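Local coordinates for protein phosphoethanolamine N-methyltransferase 1 (Haemonchus contortus, PDB 4KRG) that probably catalyses transfer of a methyl group from S-adenosylmethionine to the nitrogen of phosphoethanolamine, a step on the nematode route to phosphocholine, at residues Asp289-Lys294 against Lys401-Glu406; Thr297-Thr302 against Ser394-Glu399; Leu316-Phe321 against Gln348-Gly353; Asn324-Glu329 against Ser359-Tyr364. One frame throughout, in Å; residues are numbered along the deposited sequence. Where two conformers were deposited one is given.

Contact 1 of 4, residues Asp289-Lys294 against Lys401-Glu406; sequences DEVVPK and KVVLLE. With BOG (octyl beta-D-glucopyranoside), chain F.
Lys401 lays its aliphatic chain against the backbone of Glu290 and Val291. Its CE lies 3.2 Å from Glu290 O, and its CD is 3.8 Å from Val291 CA. The chain runs out nearly straight and then bends at its last torsion (chi4 -52°), where the amine leaves the backbone it has been following. Lys401 NZ stays 5.0 Å from Glu290 OE1; the opposite charges are near each other but make no salt bridge. Any attraction between them is probably modest. Val291 uses both methyls. Its CG2 meets the lysine chain, while its CG1 reaches CG2 of Val403 at 4.0 Å. Residues 401-406 belong to strand 400-408, which pairs with strands 372-378 and 458-465 in the second half of the chain. Their order is consistent with a Rossmann-like methyltransferase fold. The loop 289-294 leads into strand 297-302 of the same sheet. Val291 also touches Lys463 of strand 458-465. A water donates to Val291 O at 2.9 Å and accepts only a weak bond from Lys401 N. At the start of the segment, O6 of an octyl glucoside donates to Asp289 OD1 at 2.7 Å.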
# COMPACT_ATOMS: atom_id res chain seq x y z
N ASP A 289 -17.28 13.49 -21.14
CA ASP A 289 -17.65 12.08 -21.22
C ASP A 289 -17.14 11.38 -22.49
O ASP A 289 -17.41 10.21 -22.71
CB ASP A 289 -19.16 11.87 -21.05
CG ASP A 289 -19.97 12.51 -22.16
OD1 ASP A 289 -19.57 13.59 -22.65
OD2 ASP A 289 -21.01 11.93 -22.54
N GLU A 290 -16.39 12.11 -23.32
CA GLU A 290 -15.63 11.48 -24.40
C GLU A 290 -14.26 11.03 -23.87
O GLU A 290 -13.72 10.03 -24.33
CB GLU A 290 -15.47 12.43 -25.59
CG GLU A 290 -16.71 12.55 -26.46
CD GLU A 290 -16.98 11.29 -27.28
OE1 GLU A 290 -16.02 10.77 -27.90
OE2 GLU A 290 -18.14 10.83 -27.31
N VAL A 291 -13.71 11.77 -22.91
CA VAL A 291 -12.49 11.35 -22.23
C VAL A 291 -12.80 10.25 -21.22
O VAL A 291 -12.08 9.25 -21.15
CB VAL A 291 -11.81 12.52 -21.49
CG1 VAL A 291 -10.63 12.02 -20.68
CG2 VAL A 291 -11.36 13.58 -22.48
N VAL A 292 -13.87 10.43 -20.45
CA VAL A 292 -14.27 9.48 -19.42
C VAL A 292 -15.70 8.98 -19.65
O VAL A 292 -16.66 9.58 -19.19
CB VAL A 292 -14.19 10.11 -18.02
CG1 VAL A 292 -14.45 9.06 -16.95
CG2 VAL A 292 -12.84 10.73 -17.81
N PRO A 293 -15.84 7.87 -20.39
CA PRO A 293 -17.19 7.33 -20.60
C PRO A 293 -17.80 6.83 -19.30
O PRO A 293 -17.07 6.50 -18.36
CB PRO A 293 -16.96 6.17 -21.56
CG PRO A 293 -15.64 6.47 -22.23
CD PRO A 293 -14.82 7.13 -21.16
N LYS A 294 -19.13 6.77 -19.23
CA LYS A 294 -19.79 6.30 -18.01
C LYS A 294 -19.39 4.86 -17.70
O LYS A 294 -19.29 4.03 -18.60
CB LYS A 294 -21.31 6.40 -18.15
CG LYS A 294 -21.80 7.83 -18.31
CD LYS A 294 -23.28 7.85 -18.61
CE LYS A 294 -23.80 9.26 -18.73
NZ LYS A 294 -25.20 9.24 -19.22
N LYS A 401 -7.89 8.27 -24.21
CA LYS A 401 -7.60 9.70 -24.20
C LYS A 401 -6.91 10.07 -22.90
O LYS A 401 -7.15 9.45 -21.86
CB LYS A 401 -8.88 10.52 -24.34
CG LYS A 401 -9.61 10.29 -25.66
CD LYS A 401 -10.93 11.04 -25.69
CE LYS A 401 -11.81 10.54 -26.82
NZ LYS A 401 -11.06 10.57 -28.10
N VAL A 402 -6.04 11.07 -22.95
CA VAL A 402 -5.35 11.52 -21.75
C VAL A 402 -5.56 13.02 -21.57
O VAL A 402 -5.83 13.74 -22.53
CB VAL A 402 -3.84 11.20 -21.80
CG1 VAL A 402 -3.62 9.73 -22.13
CG2 VAL A 402 -3.14 12.08 -22.83
N VAL A 403 -5.45 13.47 -20.32
CA VAL A 403 -5.51 14.88 -19.99
C VAL A 403 -4.41 15.14 -18.96
O VAL A 403 -4.38 14.49 -17.91
CB VAL A 403 -6.88 15.29 -19.40
CG1 VAL A 403 -6.91 16.78 -19.06
CG2 VAL A 403 -8.00 14.97 -20.37
N LEU A 404 -3.50 16.05 -19.28
CA LEU A 404 -2.38 16.34 -18.38
C LEU A 404 -2.41 17.79 -17.93
O LEU A 404 -2.59 18.68 -18.75
CB LEU A 404 -1.05 16.07 -19.09
CG LEU A 404 -0.93 14.72 -19.80
CD1 LEU A 404 0.39 14.65 -20.54
CD2 LEU A 404 -1.04 13.58 -18.80
N LEU A 405 -2.24 18.02 -16.64
CA LEU A 405 -1.99 19.37 -16.13
C LEU A 405 -0.51 19.41 -15.77
O LEU A 405 -0.02 18.56 -15.03
CB LEU A 405 -2.86 19.68 -14.91
CG LEU A 405 -2.74 21.07 -14.28
CD1 LEU A 405 -3.03 22.18 -15.29
CD2 LEU A 405 -3.66 21.19 -13.08
N GLU A 406 0.21 20.38 -16.31
CA GLU A 406 1.66 20.40 -16.16
C GLU A 406 2.20 21.72 -15.65
O GLU A 406 1.91 22.76 -16.23
CB GLU A 406 2.32 20.07 -17.50
CG GLU A 406 2.14 18.65 -17.95
CD GLU A 406 2.83 17.66 -17.04
OE1 GLU A 406 3.86 18.03 -16.42
OE2 GLU A 406 2.34 16.52 -16.95
C1 BOG F . -20.29 16.13 -15.86
O1 BOG F . -19.93 17.28 -15.17
C2 BOG F . -21.68 15.69 -15.43
O2 BOG F . -21.64 15.32 -14.06
C3 BOG F . -22.20 14.56 -16.25
O3 BOG F . -23.59 14.32 -15.87
C4 BOG F . -22.12 14.84 -17.72
O4 BOG F . -22.47 13.65 -18.46
C5 BOG F . -20.72 15.26 -18.14
O5 BOG F . -20.20 16.38 -17.33
C6 BOG F . -20.77 15.68 -19.54
O6 BOG F . -19.88 14.88 -20.28
C1' BOG F . -18.58 17.27 -14.69
C2' BOG F . -18.31 18.50 -13.77
C3' BOG F . -16.82 18.66 -13.47
C4' BOG F . -16.08 17.56 -13.04
C5' BOG F . -14.57 17.41 -13.40
C6' BOG F . -13.71 17.07 -12.17
C7' BOG F . -12.22 16.81 -12.50
C8' BOG F . -11.58 15.87 -11.53
O HOH W 1 -11.09 7.56 -23.34

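Contact 2 of 4, residues Thr297-Thr302 against Ser394-Glu399; sequences TAYVFT and SIMKPE. With BOG (octyl beta-D-glucopyranoside), chain E.
Two methyl groups from the 394-399 segment meet one tyrosine. Ile395 CD1 sits over a face of the Tyr299 ring in a CH-pi contact, 4.1 Å from the ring centroid and 16° off the normal. The methyl is displaced toward the CE1 and CZ rim. The second methyl is CE of Met396, a selenomethionine in this crystal. It lies 3.7 Å from Tyr299 CB and approaches the ring obliquely. Two bends in the Met396 chain, about chi2 and chi3, bring this methyl back to the root of the tyrosine. The isoleucine takes another route: CG1 stands between its own backbone N and carbonyl carbon (chi1 66°), and the chain then extends straight to the ring. No hydrogen bond joins the segments. The phenol is satisfied elsewhere, since Tyr299 OH bonds to Ser361 OG. Lys397 turns to other partners. Its NZ donates to O4 of an octyl glucoside at 2.7 Å and makes a salt bridge with Asp373. Strand 297-302 runs parallel between strands 324-329 and 372-378. Phe372 of the latter meets both Tyr299 and Met396, while Leu358 and Trp365 of helix 358-367 touch Tyr299 and Ile395 respectively.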
# COMPACT_ATOMS: atom_id res chain seq x y z
N THR A 297 -13.04 2.85 -16.32
CA THR A 297 -12.04 2.94 -15.26
C THR A 297 -10.92 3.89 -15.70
O THR A 297 -10.25 3.65 -16.70
CB THR A 297 -11.46 1.56 -14.89
OG1 THR A 297 -12.51 0.70 -14.45
CG2 THR A 297 -10.45 1.71 -13.76
N ALA A 298 -10.75 4.97 -14.96
CA ALA A 298 -9.72 5.96 -15.25
C ALA A 298 -8.43 5.64 -14.50
O ALA A 298 -8.46 5.20 -13.36
CB ALA A 298 -10.21 7.35 -14.86
N TYR A 299 -7.30 5.86 -15.15
CA TYR A 299 -6.01 5.73 -14.48
C TYR A 299 -5.57 7.14 -14.09
O TYR A 299 -5.45 8.01 -14.95
CB TYR A 299 -5.00 5.08 -15.42
CG TYR A 299 -3.61 4.86 -14.84
CD1 TYR A 299 -3.34 3.80 -13.99
CD2 TYR A 299 -2.56 5.70 -15.20
CE1 TYR A 299 -2.07 3.60 -13.47
CE2 TYR A 299 -1.29 5.50 -14.70
CZ TYR A 299 -1.05 4.45 -13.84
OH TYR A 299 0.22 4.26 -13.36
N VAL A 300 -5.36 7.36 -12.81
CA VAL A 300 -4.97 8.68 -12.32
C VAL A 300 -3.59 8.63 -11.67
O VAL A 300 -3.31 7.75 -10.87
CB VAL A 300 -6.03 9.26 -11.35
CG1 VAL A 300 -5.50 10.50 -10.63
CG2 VAL A 300 -7.31 9.59 -12.09
N PHE A 301 -2.73 9.58 -12.03
CA PHE A 301 -1.35 9.59 -11.53
C PHE A 301 -1.04 10.96 -10.93
O PHE A 301 -1.09 11.96 -11.63
CB PHE A 301 -0.40 9.25 -12.69
CG PHE A 301 1.07 9.31 -12.32
CD1 PHE A 301 1.67 8.27 -11.63
CD2 PHE A 301 1.86 10.38 -12.72
CE1 PHE A 301 3.01 8.32 -11.31
CE2 PHE A 301 3.20 10.43 -12.41
CZ PHE A 301 3.77 9.41 -11.70
N THR A 302 -0.74 11.00 -9.64
CA THR A 302 -0.46 12.27 -8.96
C THR A 302 0.77 12.18 -8.04
O THR A 302 0.66 11.79 -6.88
CB THR A 302 -1.68 12.78 -8.15
OG1 THR A 302 -2.05 11.80 -7.18
CG2 THR A 302 -2.86 13.03 -9.07
N SER A 394 0.97 0.45 -22.80
CA SER A 394 0.87 -0.98 -22.54
C SER A 394 -0.20 -1.30 -21.50
O SER A 394 -0.57 -2.47 -21.34
CB SER A 394 2.22 -1.56 -22.12
OG SER A 394 2.65 -1.01 -20.90
N ILE A 395 -0.70 -0.28 -20.80
CA ILE A 395 -1.83 -0.46 -19.88
C ILE A 395 -3.05 0.37 -20.27
O ILE A 395 -3.98 0.50 -19.48
CB ILE A 395 -1.47 -0.18 -18.40
CG1 ILE A 395 -1.12 1.29 -18.19
CG2 ILE A 395 -0.33 -1.07 -17.94
CD1 ILE A 395 -0.92 1.65 -16.73
N MSE A 396 -3.04 0.92 -21.49
CA MSE A 396 -4.18 1.70 -22.01
C MSE A 396 -4.91 0.96 -23.12
O MSE A 396 -4.28 0.29 -23.94
CB MSE A 396 -3.72 3.04 -22.59
CG MSE A 396 -3.26 4.05 -21.59
SE MSE A 396 -4.69 4.67 -20.40
CE MSE A 396 -3.82 4.13 -18.76
N LYS A 397 -6.23 1.12 -23.19
CA LYS A 397 -6.98 0.59 -24.33
C LYS A 397 -6.55 1.34 -25.59
O LYS A 397 -5.98 2.42 -25.49
CB LYS A 397 -8.48 0.70 -24.10
CG LYS A 397 -8.99 -0.18 -22.98
CD LYS A 397 -10.43 -0.60 -23.17
CE LYS A 397 -11.00 -1.17 -21.88
NZ LYS A 397 -12.48 -1.24 -21.92
N PRO A 398 -6.79 0.75 -26.77
CA PRO A 398 -6.51 1.51 -27.99
C PRO A 398 -7.29 2.82 -27.98
O PRO A 398 -8.46 2.81 -27.61
CB PRO A 398 -7.05 0.60 -29.10
CG PRO A 398 -6.93 -0.78 -28.54
CD PRO A 398 -7.20 -0.64 -27.06
N GLU A 399 -6.63 3.91 -28.36
CA GLU A 399 -7.26 5.23 -28.48
C GLU A 399 -7.70 5.85 -27.16
O GLU A 399 -8.50 6.78 -27.15
CB GLU A 399 -8.44 5.21 -29.46
CG GLU A 399 -8.14 4.55 -30.80
CD GLU A 399 -9.23 4.79 -31.82
OE1 GLU A 399 -10.36 4.30 -31.62
OE2 GLU A 399 -8.96 5.48 -32.82
C1 BOG E . -9.76 -2.84 -16.98
O1 BOG E . -9.13 -3.02 -15.77
C2 BOG E . -9.85 -4.14 -17.75
O2 BOG E . -8.54 -4.57 -18.07
C3 BOG E . -10.64 -3.95 -19.00
O3 BOG E . -10.77 -5.23 -19.69
C4 BOG E . -11.99 -3.38 -18.73
O4 BOG E . -12.70 -3.14 -19.96
C5 BOG E . -11.87 -2.07 -17.95
O5 BOG E . -11.11 -2.28 -16.71
C6 BOG E . -13.20 -1.56 -17.60
O6 BOG E . -13.21 -0.19 -17.88
C1' BOG E . -8.37 -1.87 -15.37
C2' BOG E . -7.68 -2.22 -14.02
C3' BOG E . -8.67 -2.66 -12.96
C4' BOG E . -8.81 -1.92 -11.79
C5' BOG E . -10.21 -1.86 -11.10
C6' BOG E . -10.19 -1.16 -9.74
C7' BOG E . -10.50 0.36 -9.82
C8' BOG E . -11.84 0.67 -9.24

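Contact 3 of 4, residues Leu316-Phe321 against Gln348-Gly353; sequences LLAEKF and QRVRFG. With BOG (octyl beta-D-glucopyranoside), chain F; BOG (octyl beta-D-glucopyranoside), chain E.
Helix 316-321 passes the start of strand 350-353, its backbone nearest at Ala318 and Arg349, whose CA atoms are 6.8 Å apart. Ala318 packs its methyl on the strand, with CB 3.6 Å from Val350 CG2. Arg349 turns one face of its guanidinium to Ala318 O. The oxygen lies 3.0 Å above the guanidinium plane and toward its rim, where the N-H groups do not point at it. The pair is close but is not a hydrogen bond. A bend at chi3 (-62°) folds the arginine over to this place. In its own plane the group is better served: NH1 donates at 3.1 Å to a water, which in turn donates to Glu319 O at 2.8 Å. NH2 forms a salt bridge with Asp347. Helix 314-321 links the parallel strands 297-302 and 324-329, an arrangement consistent with a Rossmann-like fold in this half of the chain. Strand 350-354 lies next to 324-329 in the sheet. Arg351 turns back on its own segment and grips one atom side-on, with NE at 2.7 Å and NH2 at 2.9 Å from Gln348 O. On the helix, an octyl glucoside O2 donates to Lys320 O at 2.8 Å.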
# COMPACT_ATOMS: atom_id res chain seq x y z
N LEU A 316 -14.28 13.35 -7.00
CA LEU A 316 -15.13 14.17 -7.86
C LEU A 316 -15.18 13.59 -9.27
O LEU A 316 -16.22 13.61 -9.93
CB LEU A 316 -14.64 15.61 -7.88
CG LEU A 316 -15.47 16.55 -8.76
CD1 LEU A 316 -16.87 16.68 -8.17
CD2 LEU A 316 -14.80 17.89 -8.87
N LEU A 317 -14.05 13.06 -9.73
CA LEU A 317 -13.99 12.41 -11.02
C LEU A 317 -15.00 11.27 -11.07
O LEU A 317 -15.88 11.25 -11.93
CB LEU A 317 -12.59 11.88 -11.29
CG LEU A 317 -12.33 11.43 -12.73
CD1 LEU A 317 -12.50 12.60 -13.67
CD2 LEU A 317 -10.93 10.85 -12.85
N ALA A 318 -14.89 10.33 -10.14
CA ALA A 318 -15.82 9.20 -10.07
C ALA A 318 -17.27 9.64 -9.94
O ALA A 318 -18.17 9.02 -10.51
CB ALA A 318 -15.45 8.29 -8.93
N GLU A 319 -17.52 10.70 -9.18
CA GLU A 319 -18.88 11.17 -8.98
C GLU A 319 -19.47 11.76 -10.25
O GLU A 319 -20.56 11.37 -10.68
CB GLU A 319 -18.96 12.22 -7.87
CG GLU A 319 -20.37 12.76 -7.69
CD GLU A 319 -20.46 13.91 -6.72
OE1 GLU A 319 -19.45 14.62 -6.52
OE2 GLU A 319 -21.56 14.12 -6.15
N LYS A 320 -18.75 12.69 -10.86
CA LYS A 320 -19.27 13.44 -12.00
C LYS A 320 -19.35 12.61 -13.28
O LYS A 320 -20.21 12.86 -14.11
CB LYS A 320 -18.43 14.70 -12.24
CG LYS A 320 -18.62 15.78 -11.20
CD LYS A 320 -20.05 16.33 -11.22
CE LYS A 320 -20.21 17.46 -10.23
NZ LYS A 320 -21.64 17.78 -9.99
N PHE A 321 -18.47 11.63 -13.44
CA PHE A 321 -18.48 10.85 -14.67
C PHE A 321 -18.94 9.41 -14.48
O PHE A 321 -18.88 8.61 -15.42
CB PHE A 321 -17.13 10.93 -15.38
CG PHE A 321 -16.78 12.32 -15.82
CD1 PHE A 321 -17.43 12.90 -16.91
CD2 PHE A 321 -15.83 13.07 -15.14
CE1 PHE A 321 -17.12 14.19 -17.31
CE2 PHE A 321 -15.52 14.36 -15.54
CZ PHE A 321 -16.16 14.92 -16.63
N GLN A 348 -16.89 3.15 -3.33
CA GLN A 348 -16.10 1.97 -3.64
C GLN A 348 -15.48 2.02 -5.04
O GLN A 348 -14.59 1.23 -5.37
CB GLN A 348 -16.94 0.70 -3.47
CG GLN A 348 -18.10 0.57 -4.45
CD GLN A 348 -17.69 -0.09 -5.77
OE1 GLN A 348 -16.83 -0.97 -5.80
NE2 GLN A 348 -18.30 0.36 -6.86
N ARG A 349 -15.94 2.95 -5.86
CA ARG A 349 -15.42 3.10 -7.20
C ARG A 349 -14.02 3.71 -7.22
O ARG A 349 -13.32 3.63 -8.22
CB ARG A 349 -16.36 3.96 -8.04
CG ARG A 349 -17.76 3.40 -8.19
CD ARG A 349 -18.65 4.41 -8.88
NE ARG A 349 -18.77 5.62 -8.09
CZ ARG A 349 -19.51 6.67 -8.41
NH1 ARG A 349 -20.22 6.68 -9.53
NH2 ARG A 349 -19.54 7.73 -7.60
N VAL A 350 -13.62 4.32 -6.10
CA VAL A 350 -12.34 5.03 -6.03
C VAL A 350 -11.32 4.22 -5.26
O VAL A 350 -11.58 3.79 -4.14
CB VAL A 350 -12.49 6.42 -5.36
CG1 VAL A 350 -11.15 7.12 -5.27
CG2 VAL A 350 -13.46 7.29 -6.14
N ARG A 351 -10.16 4.00 -5.88
CA ARG A 351 -9.10 3.19 -5.27
C ARG A 351 -7.77 3.92 -5.39
O ARG A 351 -7.55 4.68 -6.33
CB ARG A 351 -8.99 1.83 -5.96
CG ARG A 351 -10.30 1.09 -6.13
CD ARG A 351 -10.84 0.56 -4.84
NE ARG A 351 -12.20 0.04 -4.97
CZ ARG A 351 -12.50 -1.22 -5.24
NH1 ARG A 351 -11.54 -2.13 -5.41
NH2 ARG A 351 -13.77 -1.59 -5.35
N PHE A 352 -6.87 3.70 -4.44
CA PHE A 352 -5.54 4.30 -4.47
C PHE A 352 -4.51 3.21 -4.30
O PHE A 352 -4.78 2.17 -3.72
CB PHE A 352 -5.36 5.33 -3.35
CG PHE A 352 -6.30 6.49 -3.43
CD1 PHE A 352 -5.92 7.66 -4.07
CD2 PHE A 352 -7.58 6.41 -2.89
CE1 PHE A 352 -6.80 8.75 -4.16
CE2 PHE A 352 -8.46 7.48 -2.98
CZ PHE A 352 -8.07 8.65 -3.62
N GLY A 353 -3.32 3.46 -4.83
CA GLY A 353 -2.18 2.59 -4.60
C GLY A 353 -0.97 3.47 -4.45
O GLY A 353 -0.93 4.59 -4.97
C1 BOG F . -20.29 16.13 -15.86
O1 BOG F . -19.93 17.28 -15.17
C2 BOG F . -21.68 15.69 -15.43
O2 BOG F . -21.64 15.32 -14.06
C3 BOG F . -22.20 14.56 -16.25
O3 BOG F . -23.59 14.32 -15.87
C4 BOG F . -22.12 14.84 -17.72
O4 BOG F . -22.47 13.65 -18.46
C5 BOG F . -20.72 15.26 -18.14
O5 BOG F . -20.20 16.38 -17.33
C6 BOG F . -20.77 15.68 -19.54
O6 BOG F . -19.88 14.88 -20.28
C1' BOG F . -18.58 17.27 -14.69
C2' BOG F . -18.31 18.50 -13.77
C3' BOG F . -16.82 18.66 -13.47
C4' BOG F . -16.08 17.56 -13.04
C5' BOG F . -14.57 17.41 -13.40
C6' BOG F . -13.71 17.07 -12.17
C7' BOG F . -12.22 16.81 -12.50
C8' BOG F . -11.58 15.87 -11.53
C1 BOG E . -9.76 -2.84 -16.98
O1 BOG E . -9.13 -3.02 -15.77
C2 BOG E . -9.85 -4.14 -17.75
O2 BOG E . -8.54 -4.57 -18.07
C3 BOG E . -10.64 -3.95 -19.00
O3 BOG E . -10.77 -5.23 -19.69
C4 BOG E . -11.99 -3.38 -18.73
O4 BOG E . -12.70 -3.14 -19.96
C5 BOG E . -11.87 -2.07 -17.95
O5 BOG E . -11.11 -2.28 -16.71
C6 BOG E . -13.20 -1.56 -17.60
O6 BOG E . -13.21 -0.19 -17.88
C1' BOG E . -8.37 -1.87 -15.37
C2' BOG E . -7.68 -2.22 -14.02
C3' BOG E . -8.67 -2.66 -12.96
C4' BOG E . -8.81 -1.92 -11.79
C5' BOG E . -10.21 -1.86 -11.10
C6' BOG E . -10.19 -1.16 -9.74
C7' BOG E . -10.50 0.36 -9.82
C8' BOG E . -11.84 0.67 -9.24
O HOH W 2 -22.02 9.16 -9.73

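Contact 4 of 4, residues Asn324-Glu329 against Ser359-Tyr364; sequences NVWNVE and SSSIDY
Val328 and Trp326 of strand 324-329 meet Ser361 in a small, buried helix-on-sheet contact, mainly apolar, with a water beside Trp326 NE1 and Ser361 OG. Helix 358-367 follows strand 350-354 and precedes strand 372-378, and it lies across one face of the sheet. Val325, just before Trp326, packs on helix 314-321 instead. Ser361 CB faces both valine methyls, 4.1 Å from CG1 and CG2 of Val328. The serine hydroxyl comes closer, with OG 3.4 Å from Val328 CG2. OG stands anti to the backbone N (chi1 -178°), which carries it off the helix toward the strand. It lies obliquely to the Trp326 ring, 4.5 Å from NE1. A water lies between them and accepts from Trp326 NE1 at 2.9 Å. The same water is modelled 2.4 Å from Ser361 OG, too short to be taken at face value, so a bond on the serine side is doubtful. Trp326 meets Trp365 of helix 358-367 edge-to-face. The indole N-H thus has the water as acceptor, and the serine hydroxyl has Tyr299 as its partner, so two buried polar groups are accommodated inside a largely apolar layer where helix and sheet meet.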
# COMPACT_ATOMS: atom_id res chain seq x y z
N ASN A 324 -15.06 4.42 -12.44
CA ASN A 324 -14.18 3.91 -11.41
C ASN A 324 -12.80 4.53 -11.59
O ASN A 324 -12.43 4.89 -12.70
CB ASN A 324 -14.10 2.39 -11.49
CG ASN A 324 -15.46 1.72 -11.54
OD1 ASN A 324 -16.38 2.09 -10.80
ND2 ASN A 324 -15.61 0.74 -12.42
N VAL A 325 -12.05 4.67 -10.51
CA VAL A 325 -10.76 5.35 -10.59
C VAL A 325 -9.68 4.60 -9.82
O VAL A 325 -9.92 4.16 -8.69
CB VAL A 325 -10.85 6.81 -10.05
CG1 VAL A 325 -9.47 7.47 -10.06
CG2 VAL A 325 -11.83 7.64 -10.85
N TRP A 326 -8.52 4.44 -10.45
CA TRP A 326 -7.31 4.02 -9.76
C TRP A 326 -6.32 5.19 -9.77
O TRP A 326 -5.88 5.63 -10.83
CB TRP A 326 -6.67 2.80 -10.42
CG TRP A 326 -5.42 2.37 -9.73
CD1 TRP A 326 -4.15 2.82 -9.98
CD2 TRP A 326 -5.32 1.42 -8.67
NE1 TRP A 326 -3.26 2.19 -9.13
CE2 TRP A 326 -3.95 1.33 -8.32
CE3 TRP A 326 -6.24 0.63 -7.99
CZ2 TRP A 326 -3.50 0.47 -7.31
CZ3 TRP A 326 -5.79 -0.22 -6.99
CH2 TRP A 326 -4.43 -0.29 -6.66
N ASN A 327 -5.98 5.68 -8.58
CA ASN A 327 -5.14 6.85 -8.44
C ASN A 327 -3.83 6.44 -7.79
O ASN A 327 -3.81 5.97 -6.65
CB ASN A 327 -5.87 7.90 -7.60
CG ASN A 327 -5.10 9.22 -7.44
OD1 ASN A 327 -3.89 9.31 -7.67
ND2 ASN A 327 -5.81 10.24 -7.02
N VAL A 328 -2.74 6.62 -8.52
CA VAL A 328 -1.39 6.29 -8.06
C VAL A 328 -0.81 7.47 -7.30
O VAL A 328 -0.84 8.60 -7.80
CB VAL A 328 -0.46 5.98 -9.25
CG1 VAL A 328 0.91 5.55 -8.76
CG2 VAL A 328 -1.07 4.91 -10.13
N GLU A 329 -0.29 7.22 -6.10
CA GLU A 329 0.44 8.22 -5.33
C GLU A 329 1.89 7.75 -5.20
O GLU A 329 2.15 6.54 -5.17
CB GLU A 329 -0.19 8.39 -3.94
CG GLU A 329 -1.69 8.74 -3.94
CD GLU A 329 -1.96 10.24 -3.93
OE1 GLU A 329 -1.02 11.03 -4.18
OE2 GLU A 329 -3.11 10.64 -3.67
N SER A 359 6.94 3.87 -13.40
CA SER A 359 7.41 2.58 -13.90
C SER A 359 6.92 1.43 -13.03
O SER A 359 6.54 0.37 -13.53
CB SER A 359 8.93 2.58 -13.98
OG SER A 359 9.42 1.33 -14.43
N SER A 360 6.92 1.64 -11.72
CA SER A 360 6.46 0.64 -10.76
C SER A 360 5.00 0.28 -10.99
O SER A 360 4.63 -0.90 -11.03
CB SER A 360 6.67 1.14 -9.33
OG SER A 360 6.01 0.30 -8.40
N SER A 361 4.16 1.30 -11.14
CA SER A 361 2.73 1.10 -11.35
C SER A 361 2.47 0.42 -12.70
O SER A 361 1.59 -0.43 -12.83
CB SER A 361 1.97 2.42 -11.27
OG SER A 361 0.58 2.19 -11.43
N ILE A 362 3.24 0.81 -13.71
CA ILE A 362 3.07 0.22 -15.03
C ILE A 362 3.38 -1.28 -14.99
O ILE A 362 2.65 -2.08 -15.57
CB ILE A 362 3.90 0.95 -16.10
CG1 ILE A 362 3.27 2.32 -16.38
CG2 ILE A 362 3.99 0.14 -17.38
CD1 ILE A 362 4.00 3.11 -17.44
N ASP A 363 4.44 -1.67 -14.28
CA ASP A 363 4.78 -3.09 -14.13
C ASP A 363 3.64 -3.87 -13.50
O ASP A 363 3.22 -4.90 -14.02
CB ASP A 363 6.05 -3.27 -13.29
CG ASP A 363 7.31 -2.95 -14.05
OD1 ASP A 363 7.26 -2.90 -15.30
OD2 ASP A 363 8.37 -2.75 -13.40
N TYR A 364 3.16 -3.38 -12.36
CA TYR A 364 2.01 -3.96 -11.68
C TYR A 364 0.84 -4.21 -12.63
O TYR A 364 0.30 -5.32 -12.69
CB TYR A 364 1.56 -3.00 -10.58
CG TYR A 364 0.45 -3.50 -9.68
CD1 TYR A 364 0.74 -4.24 -8.55
CD2 TYR A 364 -0.87 -3.19 -9.94
CE1 TYR A 364 -0.26 -4.68 -7.71
CE2 TYR A 364 -1.88 -3.62 -9.12
CZ TYR A 364 -1.57 -4.37 -8.00
OH TYR A 364 -2.57 -4.81 -7.17
O HOH W 3 -0.45 1.44 -9.37

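All four contacts reach the same sheet, whose strand order is consistent with a Rossmann-like fold. Strands 350-354, 324-329, 297-302, 372-378 and 400-408 lie side by side in that order. Contacts 2 and 4 are closest, with centres 9 Å apart, and share a strand pairing: Val300 N is 2.7 Å from Trp326 O. Contact 3 joins contact 4 in the same way, Arg351 N lying 2.8 Å from Val325 O. Contacts 1 and 3 meet where Val292 CG1 packs on Phe321 CB at 3.6 Å, and both touch one octyl glucoside. The second glucoside touches contacts 2, 3 and 4. The S-adenosylhomocysteine and phosphoethanolamine pockets are formed by residues between 13 and 186, none of them in these contacts.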